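Gamma-glutamyl-gamma-aminobutyraldehyde dehydrogenase (Burkholderia cenocepacia, PDB 4LIH) probably oxidises aldehydes, gamma-glutamyl-gamma-aminobutyraldehyde by its name, to the corresponding carboxylic acids with NAD(P)+ as electron acceptor. Local coordinates at residues 362-367 with 392-397. Sequence-based numbering, arbitrary orientation.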
ATOM      1  N   GLY A 362       7.345  47.146 -11.494  1.00 12.80           N
ATOM      2  CA  GLY A 362       6.582  47.824 -10.459  1.00 12.74           C
ATOM      3  C   GLY A 362       6.932  47.336  -9.062  1.00 12.61           C
ATOM      4  O   GLY A 362       7.015  48.121  -8.110  1.00 12.59           O
ATOM      5  N   TYR A 363       7.160  46.034  -8.931  1.00 12.33           N
ATOM      6  CA  TYR A 363       7.647  45.514  -7.655  1.00 12.27           C
ATOM      7  C   TYR A 363       9.078  45.980  -7.350  1.00 12.26           C
ATOM      8  O   TYR A 363       9.394  46.329  -6.207  1.00 12.10           O
ATOM      9  CB  TYR A 363       7.524  44.015  -7.608  1.00 11.86           C
ATOM     10  CG  TYR A 363       6.131  43.534  -7.340  1.00 11.97           C
ATOM     11  CD1 TYR A 363       5.579  43.630  -6.079  1.00 11.92           C
ATOM     12  CD2 TYR A 363       5.372  42.933  -8.343  1.00 11.81           C
ATOM     13  CE1 TYR A 363       4.305  43.180  -5.817  1.00 11.97           C
ATOM     14  CE2 TYR A 363       4.099  42.468  -8.091  1.00 12.16           C
ATOM     15  CZ  TYR A 363       3.579  42.564  -6.805  1.00 12.12           C
ATOM     16  OH  TYR A 363       2.326  42.101  -6.499  1.00 12.34           O
ATOM     17  N   ILE A 364       9.929  46.037  -8.373  1.00 12.43           N
ATOM     18  CA  ILE A 364      11.306  46.512  -8.194  1.00 12.83           C
ATOM     19  C   ILE A 364      11.284  47.967  -7.659  1.00 13.46           C
ATOM     20  O   ILE A 364      12.053  48.345  -6.750  1.00 13.23           O
ATOM     21  CB  ILE A 364      12.112  46.340  -9.507  1.00 12.67           C
ATOM     22  CG1 ILE A 364      12.312  44.842  -9.766  1.00 12.39           C
ATOM     23  CG2 ILE A 364      13.442  47.073  -9.487  1.00 12.97           C
ATOM     24  CD1 ILE A 364      12.982  44.456 -11.068  1.00 12.08           C
ATOM     25  N   GLU A 365      10.358  48.760  -8.186  1.00 14.48           N
ATOM     26  CA  GLU A 365      10.178  50.155  -7.694  1.00 15.63           C
ATOM     27  C   GLU A 365       9.762  50.161  -6.210  1.00 14.54           C
ATOM     28  O   GLU A 365      10.378  50.871  -5.386  1.00 14.68           O
ATOM     29  CB  GLU A 365       9.192  50.920  -8.605  1.00 17.58           C
ATOM     30  CG  GLU A 365       8.610  52.239  -8.056  1.00 20.67           C
ATOM     31  CD  GLU A 365       7.507  52.824  -8.959  1.00 24.28           C
ATOM     32  OE1 GLU A 365       7.488  52.540 -10.177  1.00 28.22           O
ATOM     33  OE2 GLU A 365       6.612  53.536  -8.452  1.00 28.72           O
ATOM     34  N   ALA A 366       8.757  49.361  -5.839  1.00 13.72           N
ATOM     35  CA  ALA A 366       8.393  49.239  -4.428  1.00 13.15           C
ATOM     36  C   ALA A 366       9.590  48.798  -3.631  1.00 13.01           C
ATOM     37  O   ALA A 366       9.771  49.286  -2.557  1.00 13.08           O
ATOM     38  CB  ALA A 366       7.233  48.308  -4.158  1.00 13.09           C
ATOM     39  N   GLY A 367      10.373  47.852  -4.138  1.00 13.02           N
ATOM     40  CA  GLY A 367      11.531  47.324  -3.409  1.00 12.91           C
ATOM     41  C   GLY A 367      12.572  48.400  -3.111  1.00 13.12           C
ATOM     42  O   GLY A 367      13.167  48.435  -2.006  1.00 12.87           O
ATOM     43  N   THR A 392      17.551  40.368  -9.693  1.00 11.33           N
ATOM     44  CA  THR A 392      17.483  41.471  -8.740  1.00 11.09           C
ATOM     45  C   THR A 392      17.338  40.953  -7.321  1.00 10.76           C
ATOM     46  O   THR A 392      16.515  40.080  -7.071  1.00 10.70           O
ATOM     47  CB  THR A 392      16.291  42.360  -9.092  1.00 11.04           C
ATOM     48  OG1 THR A 392      16.482  42.907 -10.420  1.00 11.23           O
ATOM     49  CG2 THR A 392      16.105  43.481  -8.118  1.00 11.12           C
ATOM     50  N   VAL A 393      18.125  41.505  -6.401  1.00 10.61           N
ATOM     51  CA  VAL A 393      18.074  41.107  -5.006  1.00 10.66           C
ATOM     52  C   VAL A 393      17.888  42.332  -4.143  1.00 10.79           C
ATOM     53  O   VAL A 393      18.592  43.319  -4.334  1.00 10.95           O
ATOM     54  CB  VAL A 393      19.387  40.395  -4.591  1.00 10.62           C
ATOM     55  CG1 VAL A 393      19.345  39.952  -3.148  1.00 10.61           C
ATOM     56  CG2 VAL A 393      19.664  39.197  -5.487  1.00 10.47           C
ATOM     57  N   PHE A 394      16.929  42.262  -3.218  1.00 11.04           N
ATOM     58  CA  PHE A 394      16.784  43.221  -2.113  1.00 11.27           C
ATOM     59  C   PHE A 394      16.946  42.587  -0.729  1.00 11.70           C
ATOM     60  O   PHE A 394      16.593  41.429  -0.495  1.00 11.30           O
ATOM     61  CB  PHE A 394      15.389  43.815  -2.105  1.00 11.12           C
ATOM     62  CG  PHE A 394      15.108  44.718  -3.274  1.00 11.12           C
ATOM     63  CD1 PHE A 394      15.500  46.045  -3.228  1.00 11.02           C
ATOM     64  CD2 PHE A 394      14.458  44.248  -4.390  1.00 10.92           C
ATOM     65  CE1 PHE A 394      15.219  46.886  -4.277  1.00 11.15           C
ATOM     66  CE2 PHE A 394      14.199  45.076  -5.475  1.00 10.90           C
ATOM     67  CZ  PHE A 394      14.594  46.401  -5.422  1.00 11.07           C
ATOM     68  N   GLU A 395      17.404  43.410   0.205  1.00 12.61           N
ATOM     69  CA  GLU A 395      17.386  43.046   1.629  1.00 13.67           C
ATOM     70  C   GLU A 395      16.180  43.761   2.225  1.00 13.29           C
ATOM     71  O   GLU A 395      16.073  44.973   2.108  1.00 13.27           O
ATOM     72  CB  GLU A 395      18.707  43.445   2.303  1.00 15.27           C
ATOM     73  CG  GLU A 395      18.788  42.926   3.719  1.00 17.49           C
ATOM     74  CD  GLU A 395      20.140  43.084   4.349  1.00 18.99           C
ATOM     75  OE1 GLU A 395      21.088  43.532   3.682  1.00 20.81           O
ATOM     76  OE2 GLU A 395      20.212  42.781   5.541  1.00 22.80           O
ATOM     77  N   VAL A 396      15.248  43.016   2.801  1.00 12.96           N
ATOM     78  CA  VAL A 396      13.979  43.603   3.294  1.00 13.13           C
ATOM     79  C   VAL A 396      13.610  42.992   4.611  1.00 13.24           C
ATOM     80  O   VAL A 396      14.132  41.920   5.010  1.00 13.72           O
ATOM     81  CB  VAL A 396      12.758  43.425   2.307  1.00 12.88           C
ATOM     82  CG1 VAL A 396      12.853  44.367   1.098  1.00 12.83           C
ATOM     83  CG2 VAL A 396      12.581  41.982   1.856  1.00 12.61           C
ATOM     84  N   LYS A 397      12.717  43.679   5.312  1.00 13.89           N
ATOM     85  CA  LYS A 397      11.997  43.105   6.431  1.00 14.20           C
ATOM     86  C   LYS A 397      10.939  42.130   5.915  1.00 14.28           C
ATOM     87  O   LYS A 397      10.465  42.213   4.779  1.00 14.07           O
ATOM     88  CB  LYS A 397      11.256  44.201   7.218  1.00 14.93           C
ATOM     89  CG  LYS A 397      12.092  45.217   7.955  1.00 15.36           C
ATOM     90  CD  LYS A 397      11.099  46.129   8.655  1.00 16.41           C
ATOM     91  CE  LYS A 397      11.733  47.294   9.387  1.00 17.95           C
ATOM     92  NZ  LYS A 397      10.588  48.060   9.940  1.00 18.61           N
TER
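The ring of Phe394 lies against the bare backbone of Gly367: Gly367 CA sits 3.9 Å from the ring centroid and only 16° off the ring normal, a CH-pi contact over one face, displaced toward the rim. Phe394 CE1 reaches Gly367 C at 3.3 Å, ring against main chain, with no side chain on Gly367 to stand between them. Ile364 O approaches obliquely, 3.5 Å from Phe394 CZ, and Ile364 CG2 is 4.3 Å from that same CZ. CG of Phe394 lies beside the backbone N (chi1 -68°), anti to the carbonyl carbon, and the ring is carried across to the helix. Helix 354-370 packs on strand 388-395 of the mixed sheet that, in aldehyde dehydrogenases, belongs to the catalytic domain; the axes of 362-367 and 392-395 come within 9.9 Å of each other, their N-to-C directions 31° apart. Val411 of the adjacent parallel strand touches both Ile364 and Phe394, and Leu373 and Ile402 add further apolar contacts to the phenylalanine. Toward the start of the strand segment, Ile364 CD1 meets Thr392 OG1 at 3.9 Å, a van der Waals contact, while that hydroxyl is hydrogen-bonded to Glu390 O.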